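Local structure of 2-methyl-aconitate isomerase (Shewanella oneidensis, 5K87) at residues A[15-20]-A[389-394]; A[53-58]-A[94-99]; A[134-139]-A[151-156]; A[196-201]-A[218-223]; A[237-242]-A[291-296]. The protein catalyses the cis-trans isomerization of 2-methyl-aconitate by base-catalysed proton abstraction, a step in propionate breakdown through the 2-methylcitrate cycle. The protein carries 1 engineered substitution. All coordinates share one frame; numbering follows the deposited sequence.

Interaction 1 of 5, residues A[15-20]-A[389-394]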
# COMPACT_ATOMS: atom_id res chain seq x y z
N ALA A 15 15.40 -8.52 -12.72
CA ALA A 15 16.04 -8.50 -11.41
C ALA A 15 15.79 -7.16 -10.72
O ALA A 15 15.97 -6.10 -11.33
CB ALA A 15 17.53 -8.76 -11.53
N ALA A 16 15.37 -7.21 -9.46
CA ALA A 16 15.02 -6.01 -8.72
C ALA A 16 15.08 -6.25 -7.23
O ALA A 16 15.03 -7.39 -6.76
CB ALA A 16 13.63 -5.52 -9.13
N THR A 17 15.17 -5.15 -6.49
CA THR A 17 15.15 -5.21 -5.04
C THR A 17 14.13 -4.20 -4.53
O THR A 17 14.16 -3.03 -4.93
CB THR A 17 16.52 -4.88 -4.45
OG1 THR A 17 17.50 -5.74 -5.02
CG2 THR A 17 16.51 -5.08 -2.95
N TYR A 18 13.24 -4.64 -3.65
CA TYR A 18 12.24 -3.79 -3.04
C TYR A 18 12.76 -3.40 -1.66
O TYR A 18 13.08 -4.28 -0.84
CB TYR A 18 10.95 -4.59 -2.96
CG TYR A 18 9.73 -3.90 -2.41
CD1 TYR A 18 9.26 -2.70 -2.94
CD2 TYR A 18 9.01 -4.49 -1.39
CE1 TYR A 18 8.10 -2.12 -2.44
CE2 TYR A 18 7.87 -3.91 -0.89
CZ TYR A 18 7.42 -2.73 -1.42
OH TYR A 18 6.27 -2.20 -0.90
N MET A 19 12.90 -2.09 -1.43
CA MET A 19 13.56 -1.59 -0.22
C MET A 19 12.75 -0.52 0.46
O MET A 19 12.03 0.25 -0.21
CB MET A 19 14.93 -0.99 -0.54
CG MET A 19 15.87 -1.92 -1.27
SD MET A 19 17.52 -1.24 -1.46
CE MET A 19 18.08 -1.11 0.24
N ARG A 20 12.87 -0.44 1.78
CA ARG A 20 12.53 0.78 2.49
C ARG A 20 13.76 1.67 2.59
O ARG A 20 14.85 1.20 2.95
CB ARG A 20 12.01 0.48 3.90
CG ARG A 20 11.73 1.75 4.68
CD ARG A 20 11.39 1.53 6.16
NE ARG A 20 12.49 0.95 6.93
CZ ARG A 20 13.59 1.60 7.30
NH1 ARG A 20 13.76 2.88 6.98
NH2 ARG A 20 14.53 0.97 7.99
N LEU A 389 13.50 -5.31 1.75
CA LEU A 389 12.26 -6.00 2.07
C LEU A 389 12.10 -7.29 1.28
O LEU A 389 11.71 -8.33 1.83
CB LEU A 389 11.06 -5.07 1.79
CG LEU A 389 11.13 -3.70 2.48
CD1 LEU A 389 9.93 -2.84 2.07
CD2 LEU A 389 11.19 -3.85 3.98
N MET A 390 12.40 -7.24 -0.01
CA MET A 390 12.32 -8.41 -0.87
C MET A 390 13.32 -8.24 -2.00
O MET A 390 13.52 -7.13 -2.48
CB MET A 390 10.91 -8.61 -1.43
CG MET A 390 10.71 -9.95 -2.14
SD MET A 390 8.98 -10.29 -2.50
CE MET A 390 9.12 -12.00 -3.00
N GLU A 391 13.94 -9.34 -2.41
CA GLU A 391 14.93 -9.30 -3.48
C GLU A 391 14.66 -10.48 -4.41
O GLU A 391 14.26 -11.56 -3.97
CB GLU A 391 16.34 -9.38 -2.88
CG GLU A 391 17.51 -9.20 -3.86
CD GLU A 391 18.87 -9.34 -3.18
OE1 GLU A 391 19.79 -8.55 -3.50
OE2 GLU A 391 19.02 -10.24 -2.32
N GLY A 392 14.86 -10.28 -5.71
CA GLY A 392 14.65 -11.35 -6.66
C GLY A 392 14.31 -10.79 -8.01
O GLY A 392 15.10 -10.03 -8.58
N PHE A 393 13.13 -11.15 -8.50
CA PHE A 393 12.70 -10.72 -9.83
C PHE A 393 11.26 -10.25 -9.79
O PHE A 393 10.38 -10.98 -9.31
CB PHE A 393 12.81 -11.87 -10.84
CG PHE A 393 14.22 -12.28 -11.11
CD1 PHE A 393 14.89 -13.15 -10.25
CD2 PHE A 393 14.89 -11.82 -12.23
CE1 PHE A 393 16.20 -13.52 -10.50
CE2 PHE A 393 16.21 -12.20 -12.49
CZ PHE A 393 16.85 -13.05 -11.62
N VAL A 394 11.02 -9.04 -10.29
CA VAL A 394 9.65 -8.60 -10.55
C VAL A 394 9.22 -9.10 -11.92
O VAL A 394 10.05 -9.37 -12.79
CB VAL A 394 9.49 -7.06 -10.46
CG1 VAL A 394 9.72 -6.59 -9.04
CG2 VAL A 394 10.42 -6.35 -11.44
O HOH W 1 19.90 -5.67 -3.51

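Interaction 2 of 5, residues A[53-58]-A[94-99]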
# COMPACT_ATOMS: atom_id res chain seq x y z
N ILE A 53 4.92 -1.13 -11.02
CA ILE A 53 4.27 -0.47 -9.89
C ILE A 53 2.74 -0.70 -9.85
O ILE A 53 2.15 -0.70 -8.78
CB ILE A 53 4.64 1.03 -9.91
CG1 ILE A 53 6.10 1.23 -9.50
CG2 ILE A 53 3.70 1.87 -9.05
CD1 ILE A 53 6.40 0.89 -8.04
N GLY A 54 2.13 -0.90 -11.02
CA GLY A 54 0.70 -1.17 -11.10
C GLY A 54 -0.11 0.03 -11.58
O GLY A 54 -1.29 0.15 -11.26
N SER A 55 0.53 0.91 -12.35
CA SER A 55 -0.07 2.14 -12.86
C SER A 55 -0.18 2.11 -14.38
O SER A 55 0.52 1.34 -15.03
CB SER A 55 0.80 3.33 -12.47
OG SER A 55 0.71 3.59 -11.08
N PRO A 56 -1.06 2.94 -14.96
CA PRO A 56 -2.04 3.79 -14.28
C PRO A 56 -3.17 2.95 -13.74
O PRO A 56 -3.55 1.95 -14.35
CB PRO A 56 -2.55 4.70 -15.41
CG PRO A 56 -2.42 3.89 -16.63
CD PRO A 56 -1.18 3.03 -16.43
N ASP A 57 -3.70 3.34 -12.59
CA ASP A 57 -4.73 2.56 -11.94
C ASP A 57 -5.95 3.41 -11.61
O ASP A 57 -5.91 4.17 -10.65
CB ASP A 57 -4.20 1.93 -10.65
CG ASP A 57 -5.24 1.07 -9.97
OD1 ASP A 57 -6.19 0.64 -10.66
OD2 ASP A 57 -5.11 0.81 -8.76
N PRO A 58 -7.04 3.24 -12.37
CA PRO A 58 -8.25 4.02 -12.07
C PRO A 58 -8.84 3.69 -10.71
O PRO A 58 -9.61 4.50 -10.18
CB PRO A 58 -9.22 3.63 -13.19
CG PRO A 58 -8.70 2.36 -13.74
CD PRO A 58 -7.20 2.38 -13.54
N GLY A 94 12.37 7.82 -10.23
CA GLY A 94 11.15 7.97 -11.00
C GLY A 94 9.93 7.94 -10.09
O GLY A 94 9.65 6.92 -9.44
N GLN A 95 9.22 9.06 -10.03
CA GLN A 95 7.98 9.16 -9.27
C GLN A 95 6.86 8.66 -10.18
O GLN A 95 6.55 9.29 -11.20
CB GLN A 95 7.72 10.61 -8.88
CG GLN A 95 6.46 10.80 -8.04
CD GLN A 95 6.64 10.27 -6.63
OE1 GLN A 95 7.64 10.57 -5.99
NE2 GLN A 95 5.68 9.48 -6.16
N VAL A 96 6.26 7.53 -9.83
CA VAL A 96 5.29 6.89 -10.71
C VAL A 96 3.89 7.37 -10.36
O VAL A 96 3.43 7.19 -9.25
CB VAL A 96 5.38 5.35 -10.61
CG1 VAL A 96 4.38 4.71 -11.55
CG2 VAL A 96 6.80 4.89 -10.93
N SER A 97 3.23 8.02 -11.32
CA SER A 97 1.87 8.49 -11.09
C SER A 97 0.96 7.32 -10.78
O SER A 97 1.09 6.25 -11.38
CB SER A 97 1.36 9.21 -12.34
OG SER A 97 0.00 9.57 -12.19
N ILE A 98 0.03 7.51 -9.85
CA ILE A 98 -0.94 6.47 -9.56
C ILE A 98 -2.02 6.43 -10.64
O ILE A 98 -2.44 5.35 -11.07
CB ILE A 98 -1.56 6.68 -8.18
CG1 ILE A 98 -0.49 6.52 -7.10
CG2 ILE A 98 -2.71 5.70 -7.94
CD1 ILE A 98 -0.90 7.03 -5.72
N ASP A 99 -2.45 7.61 -11.09
CA ASP A 99 -3.64 7.73 -11.94
C ASP A 99 -3.35 7.92 -13.43
O ASP A 99 -4.22 7.68 -14.26
CB ASP A 99 -4.54 8.87 -11.44
CG ASP A 99 -3.81 10.21 -11.36
OD1 ASP A 99 -2.66 10.25 -10.86
OD2 ASP A 99 -4.38 11.23 -11.79

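Interaction 3 of 5, residues A[134-139]-A[151-156]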
# COMPACT_ATOMS: atom_id res chain seq x y z
N ASN A 134 35.07 -3.85 7.37
CA ASN A 134 34.22 -3.37 8.46
C ASN A 134 34.39 -1.87 8.60
O ASN A 134 35.47 -1.35 8.37
CB ASN A 134 34.59 -4.03 9.79
CG ASN A 134 34.33 -5.53 9.79
OD1 ASN A 134 33.19 -5.97 9.95
ND2 ASN A 134 35.39 -6.31 9.63
N GLY A 135 33.32 -1.19 9.00
CA GLY A 135 33.43 0.24 9.24
C GLY A 135 32.34 1.00 8.53
O GLY A 135 31.17 0.65 8.64
N VAL A 136 32.73 2.04 7.80
CA VAL A 136 31.78 2.89 7.11
C VAL A 136 32.23 3.06 5.67
O VAL A 136 33.38 3.41 5.41
CB VAL A 136 31.67 4.27 7.78
CG1 VAL A 136 30.72 5.18 7.01
CG2 VAL A 136 31.21 4.12 9.23
N CYS A 137 31.33 2.79 4.73
CA CYS A 137 31.57 3.05 3.32
C CYS A 137 30.88 4.35 2.93
O CYS A 137 29.65 4.46 2.99
CB CYS A 137 31.04 1.90 2.46
SG CYS A 137 31.22 2.17 0.69
N THR A 138 31.67 5.34 2.55
CA THR A 138 31.14 6.62 2.13
C THR A 138 30.82 6.58 0.63
O THR A 138 31.73 6.57 -0.21
CB THR A 138 32.12 7.75 2.47
OG1 THR A 138 32.22 7.86 3.90
CG2 THR A 138 31.67 9.07 1.89
N VAL A 139 29.54 6.50 0.32
CA VAL A 139 29.09 6.37 -1.06
C VAL A 139 28.82 7.76 -1.62
O VAL A 139 27.99 8.50 -1.08
CB VAL A 139 27.82 5.51 -1.17
CG1 VAL A 139 27.41 5.37 -2.62
CG2 VAL A 139 28.06 4.14 -0.56
N ILE A 151 25.93 12.34 -0.37
CA ILE A 151 26.80 11.35 0.25
C ILE A 151 25.98 10.47 1.20
O ILE A 151 25.15 10.98 1.96
CB ILE A 151 27.90 12.04 1.07
CG1 ILE A 151 28.65 13.07 0.22
CG2 ILE A 151 28.83 11.02 1.68
CD1 ILE A 151 29.39 12.48 -0.96
N ALA A 152 26.20 9.16 1.15
CA ALA A 152 25.59 8.26 2.12
C ALA A 152 26.68 7.50 2.86
O ALA A 152 27.50 6.84 2.23
CB ALA A 152 24.64 7.29 1.44
N HIS A 153 26.70 7.61 4.18
CA HIS A 153 27.68 6.90 5.00
C HIS A 153 27.05 5.60 5.45
O HIS A 153 26.30 5.56 6.42
CB HIS A 153 28.11 7.76 6.20
CG HIS A 153 28.69 9.08 5.81
ND1 HIS A 153 29.98 9.22 5.33
CD2 HIS A 153 28.16 10.32 5.82
CE1 HIS A 153 30.21 10.49 5.08
NE2 HIS A 153 29.12 11.18 5.36
N VAL A 154 27.36 4.53 4.73
CA VAL A 154 26.70 3.25 4.96
C VAL A 154 27.58 2.34 5.81
O VAL A 154 28.72 2.09 5.45
CB VAL A 154 26.37 2.55 3.63
CG1 VAL A 154 25.62 1.25 3.88
CG2 VAL A 154 25.57 3.49 2.72
N PRO A 155 27.04 1.85 6.93
CA PRO A 155 27.84 0.96 7.77
C PRO A 155 28.04 -0.41 7.13
O PRO A 155 27.14 -0.95 6.47
CB PRO A 155 27.02 0.85 9.05
CG PRO A 155 25.60 1.07 8.60
CD PRO A 155 25.69 2.09 7.49
N ILE A 156 29.23 -0.97 7.34
CA ILE A 156 29.64 -2.25 6.76
C ILE A 156 30.06 -3.22 7.86
O ILE A 156 30.80 -2.85 8.78
CB ILE A 156 30.86 -2.06 5.83
CG1 ILE A 156 30.57 -1.02 4.74
CG2 ILE A 156 31.27 -3.39 5.21
CD1 ILE A 156 29.48 -1.41 3.74

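Interaction 4 of 5, residues A[196-201]-A[218-223]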
# COMPACT_ATOMS: atom_id res chain seq x y z
N CYS A 196 18.52 29.15 -8.89
CA CYS A 196 18.98 29.92 -7.73
C CYS A 196 18.30 29.45 -6.45
O CYS A 196 17.27 28.77 -6.49
CB CYS A 196 18.75 31.43 -7.90
SG CYS A 196 19.46 32.14 -9.39
N MET A 197 18.88 29.80 -5.31
CA MET A 197 18.29 29.41 -4.05
C MET A 197 16.92 30.05 -3.91
O MET A 197 15.94 29.39 -3.57
CB MET A 197 19.19 29.76 -2.86
CG MET A 197 18.57 29.41 -1.53
SD MET A 197 19.77 29.31 -0.19
CE MET A 197 20.71 30.81 -0.46
N PHE A 198 16.84 31.35 -4.19
CA PHE A 198 15.58 32.08 -4.15
C PHE A 198 15.26 32.63 -5.53
O PHE A 198 15.70 33.73 -5.88
CB PHE A 198 15.66 33.21 -3.12
CG PHE A 198 15.88 32.73 -1.72
CD1 PHE A 198 14.86 32.09 -1.02
CD2 PHE A 198 17.12 32.87 -1.10
CE1 PHE A 198 15.06 31.63 0.26
CE2 PHE A 198 17.32 32.41 0.19
CZ PHE A 198 16.29 31.78 0.87
N PRO A 199 14.49 31.87 -6.33
CA PRO A 199 14.25 32.26 -7.73
C PRO A 199 13.62 33.65 -7.90
O PRO A 199 13.87 34.29 -8.91
CB PRO A 199 13.32 31.16 -8.25
CG PRO A 199 12.81 30.45 -7.05
CD PRO A 199 13.87 30.58 -6.00
N THR A 200 12.83 34.10 -6.92
CA THR A 200 12.26 35.45 -7.00
C THR A 200 13.25 36.53 -6.55
O THR A 200 13.00 37.72 -6.73
CB THR A 200 11.01 35.59 -6.12
OG1 THR A 200 11.40 35.54 -4.74
CG2 THR A 200 10.02 34.48 -6.41
N GLY A 201 14.35 36.11 -5.95
CA GLY A 201 15.33 37.04 -5.42
C GLY A 201 14.98 37.56 -4.04
O GLY A 201 15.73 38.35 -3.46
N THR A 218 7.71 31.78 1.28
CA THR A 218 9.10 31.66 0.91
C THR A 218 9.20 30.59 -0.16
O THR A 218 8.74 29.46 0.02
CB THR A 218 10.00 31.28 2.10
OG1 THR A 218 10.12 32.41 2.97
CG2 THR A 218 11.38 30.90 1.60
N MET A 219 9.78 30.96 -1.29
CA MET A 219 9.98 30.04 -2.39
C MET A 219 11.46 29.78 -2.53
O MET A 219 12.24 30.69 -2.84
CB MET A 219 9.39 30.64 -3.67
CG MET A 219 7.86 30.60 -3.65
SD MET A 219 7.02 31.65 -4.86
CE MET A 219 7.21 33.25 -4.08
N ILE A 220 11.86 28.54 -2.28
CA ILE A 220 13.26 28.18 -2.25
C ILE A 220 13.52 26.97 -3.13
O ILE A 220 12.68 26.08 -3.25
CB ILE A 220 13.72 27.92 -0.79
CG1 ILE A 220 15.24 27.81 -0.71
CG2 ILE A 220 13.03 26.70 -0.20
CD1 ILE A 220 15.77 27.79 0.72
N ASN A 221 14.68 26.95 -3.78
CA ASN A 221 15.06 25.81 -4.58
C ASN A 221 16.32 25.20 -3.98
O ASN A 221 17.44 25.57 -4.33
CB ASN A 221 15.27 26.20 -6.04
CG ASN A 221 15.20 25.01 -6.96
OD1 ASN A 221 15.38 23.87 -6.53
ND2 ASN A 221 14.95 25.26 -8.24
N ALA A 222 16.11 24.29 -3.03
CA ALA A 222 17.18 23.57 -2.35
C ALA A 222 16.60 22.23 -1.92
O ALA A 222 15.61 22.19 -1.20
CB ALA A 222 17.67 24.36 -1.15
N GLY A 223 17.20 21.13 -2.37
CA GLY A 223 16.63 19.81 -2.16
C GLY A 223 15.59 19.50 -3.23
O GLY A 223 15.71 18.53 -3.98
O HOH W 2 12.38 33.05 -4.23

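Interaction 5 of 5, residues A[237-242]-A[291-296]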
# COMPACT_ATOMS: atom_id res chain seq x y z
N THR A 237 -3.08 25.21 12.02
CA THR A 237 -2.20 25.47 13.16
C THR A 237 -0.82 24.87 12.96
O THR A 237 0.11 25.23 13.67
CB THR A 237 -2.78 24.88 14.44
OG1 THR A 237 -2.80 23.45 14.32
CG2 THR A 237 -4.19 25.39 14.67
N GLY A 238 -0.68 23.95 12.01
CA GLY A 238 0.57 23.24 11.82
C GLY A 238 0.61 21.88 12.49
O GLY A 238 1.55 21.12 12.29
N THR A 239 -0.41 21.57 13.29
CA THR A 239 -0.46 20.28 13.97
C THR A 239 -1.32 19.25 13.23
O THR A 239 -1.52 18.14 13.73
CB THR A 239 -1.00 20.40 15.41
OG1 THR A 239 -2.37 20.83 15.38
CG2 THR A 239 -0.16 21.38 16.23
N GLU A 240 -1.82 19.62 12.07
CA GLU A 240 -2.75 18.77 11.32
C GLU A 240 -2.15 17.42 10.97
O GLU A 240 -0.95 17.28 10.71
CB GLU A 240 -3.21 19.47 10.05
CG GLU A 240 -4.20 20.61 10.27
CD GLU A 240 -3.57 21.87 10.84
OE1 GLU A 240 -2.34 22.05 10.72
OE2 GLU A 240 -4.31 22.70 11.41
N LEU A 241 -3.01 16.41 10.97
CA LEU A 241 -2.67 15.06 10.52
C LEU A 241 -3.34 14.79 9.18
O LEU A 241 -4.16 15.59 8.72
CB LEU A 241 -3.09 14.03 11.56
CG LEU A 241 -2.44 14.22 12.93
CD1 LEU A 241 -2.88 13.12 13.89
CD2 LEU A 241 -0.92 14.26 12.80
N GLN A 242 -3.01 13.67 8.54
CA GLN A 242 -3.54 13.40 7.21
C GLN A 242 -5.06 13.46 7.15
O GLN A 242 -5.61 13.99 6.19
CB GLN A 242 -3.05 12.07 6.67
CG GLN A 242 -1.60 12.08 6.25
CD GLN A 242 -1.23 10.79 5.58
OE1 GLN A 242 -1.50 9.71 6.11
NE2 GLN A 242 -0.66 10.89 4.39
N LYS A 291 4.29 23.79 18.64
CA LYS A 291 3.04 23.59 19.35
C LYS A 291 2.94 22.09 19.58
O LYS A 291 3.33 21.29 18.73
CB LYS A 291 1.86 24.11 18.52
CG LYS A 291 0.53 24.12 19.26
CD LYS A 291 -0.58 24.74 18.41
CE LYS A 291 -1.85 24.91 19.24
NZ LYS A 291 -2.98 25.46 18.43
N SER A 292 2.43 21.71 20.75
CA SER A 292 2.31 20.31 21.11
C SER A 292 1.21 19.63 20.30
O SER A 292 0.20 20.25 19.98
CB SER A 292 2.00 20.18 22.61
OG SER A 292 1.91 18.82 23.00
N TYR A 293 1.42 18.36 19.96
CA TYR A 293 0.40 17.58 19.27
C TYR A 293 0.66 16.09 19.38
O TYR A 293 1.79 15.67 19.62
CB TYR A 293 0.30 17.97 17.79
CG TYR A 293 1.55 17.65 16.99
CD1 TYR A 293 2.63 18.53 16.99
CD2 TYR A 293 1.64 16.50 16.21
CE1 TYR A 293 3.77 18.26 16.27
CE2 TYR A 293 2.79 16.22 15.48
CZ TYR A 293 3.85 17.11 15.51
OH TYR A 293 5.00 16.87 14.79
N ALA A 294 -0.39 15.30 19.21
CA ALA A 294 -0.25 13.86 19.09
C ALA A 294 0.07 13.54 17.64
O ALA A 294 -0.61 13.99 16.73
CB ALA A 294 -1.53 13.16 19.52
N SER A 295 1.14 12.77 17.43
CA SER A 295 1.51 12.35 16.09
C SER A 295 0.58 11.24 15.63
O SER A 295 -0.26 10.75 16.38
CB SER A 295 2.94 11.83 16.07
OG SER A 295 2.98 10.53 16.64
N SER A 296 0.75 10.83 14.38
CA SER A 296 -0.08 9.78 13.80
C SER A 296 0.09 8.43 14.50
O SER A 296 -0.75 7.55 14.35
CB SER A 296 0.24 9.63 12.32
OG SER A 296 1.61 9.30 12.15

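Interaction 1 of 5, residues A[15-20]-A[389-394]
Leu389 and Met390 both send their backbone N-H groups to the carbonyl of Tyr18, and this shared acceptor is the mark of a classic beta bulge in the antiparallel pairing of 15-20 with 389-394. The bond from Leu389 N to Tyr18 O is the shorter, at 2.8 Å, and lies in the carbonyl plane; that from Met390 N is 3.1 Å long and tilted 18° from it. The side chain of Leu389 can be followed outward from there. Its CB rests 3.4 Å from Tyr18 O and also meets CD2 of the tyrosine ring. CG, set anti to the carbonyl carbon (chi1 -54°), leans over the backbone N of Arg20, and the CD1 branch ends 3.8 Å from Tyr18 CE2, meeting the ring obliquely. Beyond the bulge the pairing continues: Tyr18 N bonds to Met390 O, and Ala16 and Gly392 exchange a pair of bonds where the chain turns a corner at Gly392. On the opposite face from Tyr18, Thr17 and Glu391 run side by side. In the Glu391 conformer described here, a water bridges them, 2.8 Å from Thr17 OG1 and donating to Glu391 OE1 over 2.9 Å, while OE2 forms a salt bridge with Arg395 of the second subunit. There 390-394 also pairs with an antiparallel strand, carrying the sheet across the homodimer interface. On the Thr17 face too, Phe393 CE2 packs on Ala15 CB. That face is therefore mixed, apolar at Ala15 and carrying beside Thr17 a carboxylate whose charge is probably balanced across the dimer, whereas Tyr18 and Leu389 meet through carbon.

Interaction 2 of 5, residues A[53-58]-A[94-99]
Ser55 OG is held by two partners: it donates to Ser97 O over 2.7 Å, and it is also hydrogen-bonded to the side-chain NE2 of Gln62. The hydroxyl stands anti to its own carbonyl carbon (chi1 -71°), which swings it toward the chain leaving strand 89-96, and it meets the Ser97 carbonyl tilted 17° from that group's plane. Ser55 CB follows closely, 3.1 Å from the same oxygen. One residue on, the Ile98 carbonyl receives Asp57 N at 2.8 Å in a nearly straight bond of 161°, and the CA of Pro56 adds a CA-H...O contact to the same oxygen. Pro56 follows a cis peptide bond, and its CB comes to 3.6 Å from Asp99 O. Behind the polar pair lies a small apolar contact in which Ile53 and Val96 cross obliquely: Ile53 CG2 touches Val96 CG1 at 3.8 Å, while Ile53 CG1 reaches Val96 CG2. Between these two layers the chain turns sharply, because Gly54, with positive phi, is the C-prime residue of a Schellman motif that ends helix 43-53. The carboxylate of Asp57 is engaged outside the contact, OD2 by the backbone N of Lys61 and Gln62 and OD1 by Tyr59 N and by Thr173 OG1 of the second subunit. Two successive carbonyls, those of Ser97 and Ile98, are thus satisfied by donors from the loop after the helix, which is consistent with a fixed path for 97-99 where the side chain of Ile98 passes about 5 Å from the bound malonate.

Interaction 3 of 5, residues A[134-139]-A[151-156]
The beta hairpin of strands 135-143 and 148-157 is sampled here away from its turn, where the segments 135-139 and 151-156 run antiparallel, their directions 146° apart. Three hydrogen-bonded pairs, Gly135 with Ile156, Cys137 with Val154 and Val139 with Ala152, each exchange two backbone bonds, while Val136 with Pro155 and Thr138 with His153 fill the non-hydrogen-bonded positions. On the face of these last two pairs, Thr138 and His153 lie side by side. Thr138 OG1 and His153 ND1 are hydrogen-bonded at 3.0 Å, the hydroxyl arriving at the ring edge, near its plane. With CG beside its own backbone N (chi1 -58°), the His153 ring stands alongside Thr138. Its NE2 is bound by Glu182 OE1, so both ring nitrogens are occupied and the imidazole is held at each. Ile151 CG2 sits 3.6 Å above one ring face, toward the rim, and presses closely on Thr138 CG2 at 3.5 Å. Val136 CG1 meets His153 CB. The other face is apolar: Ile156 CG1 packs on Cys137 CB at 3.7 Å, and Val139 CG2 approaches Val154 CG2 at 4.2 Å. Helix 113-122 lies over that apolar face through Ile121, which touches Cys137, Val139, Val154 and Ile156, while strand 179-184 continues the sheet beside 148-157, with Ile151 and His153 bonding through their backbones to Glu182 and Gln180.

Interaction 4 of 5, residues A[196-201]-A[218-223]
Met197 CG and Ile220 CG1 are both anti to their backbone nitrogens (chi1 178° and -169°), and with this setting the two side chains run alongside each other, pointing the same way, with the CG to CG1 distance at 3.8 Å. The contact joins a loop to a strand: 196-201 closes into a type I beta turn from Phe198 to Gly201, and 218-223 carries the end of strand 213-221. One direct backbone bond links them, Asn221 N to Met197 O at 2.8 Å, with Ile220 CA adding a CA-H...O contact to the same carbonyl. The Phe198 ring is packed in on several sides. Met197 CG lies over one face, toward the rim, Thr218 CG2 and the carbonyl oxygen of Met219 come to its edge near the ring plane, and Ile220 CD1 approaches CE1 obliquely at 3.9 Å. Farther round the turn, Thr200 CG2 touches Met219 CE, the two side chains crossing at about a right angle, while Thr200 OG1 is hydrogen-bonded to Asp205. Helix 324-334 packs against Met197 and Ile220 through Thr332, and helix 249-266 meets Pro199 and Met219 through Met266. Where loop and strand diverge, a water takes the place of a second direct bond: it accepts from Thr200 N at 2.9 Å and donates to Met219 O at 2.7 Å.

Interaction 5 of 5, residues A[237-242]-A[291-296]
Thr239 meets Tyr293 through carbon alone, its CB 3.6 Å from Tyr293 CB, as the two side chains slide past each other in opposite directions. Thr239 CG2 reaches obliquely toward the aromatic ring and also lies 4.0 Å from CD of Lys291. That lysine is fully extended, so its aliphatic length passes Thr239 while NZ ends 4.0 Å from Thr237 CG2. Leu241 makes the remaining contact with its two methyl branches: CD1 is 3.7 Å from Ala294 O, and CD2 faces the backbone N of Ser296. Behind this first shell, 237-239 forms an ST turn in which Thr237 OG1 accepts from Thr239 N at 3.2 Å. Glu240, whose CB points away from the other segment, bonds back to this turn. Thr237 N donates to Glu240 OE2 at 2.9 Å in a nearly straight bond, and Gly238 N to Glu240 OE1 at 2.8 Å in a more bent one (135°), each through the syn lone pair; one carboxylate so receives two successive amides, an arrangement that should stabilise its negative charge. On the opposing side, Tyr293 lies on the short strand 293-294, which pairs with strand 300-301. The crowded first torsion of Tyr293 (chi1 64°) sets CG between the backbone N and the carbonyl carbon; Lys291 O lies in the ring plane at its edge. The tyrosine hydroxyl is hydrogen-bonded to the carbonyl of His357, and Arg311, which also bonds Glu240 O through NE, makes a cation-pi contact with the ring.

Overall arrangement
From the N terminus, strand 12-21 opens the widest loop: interaction 1 closes it 369 residues later, near the C terminus, and the other four contacts all fall within that span. They follow one another in series without crossing. Interaction 2 ties the end of helix 43-53 to the exit of strand 89-96, interaction 3 closes the hairpin 135-143/148-157, interaction 4 joins a loop to strand 213-221, and interaction 5 brings the loop before helix 242-245 to the short strand 293-294. Interactions 1 and 4 lie on opposite sides of the chain's centre, with centres about 36 Å apart. Interactions 1, 2 and 5 also reach the second subunit; interactions 3 and 4 do not.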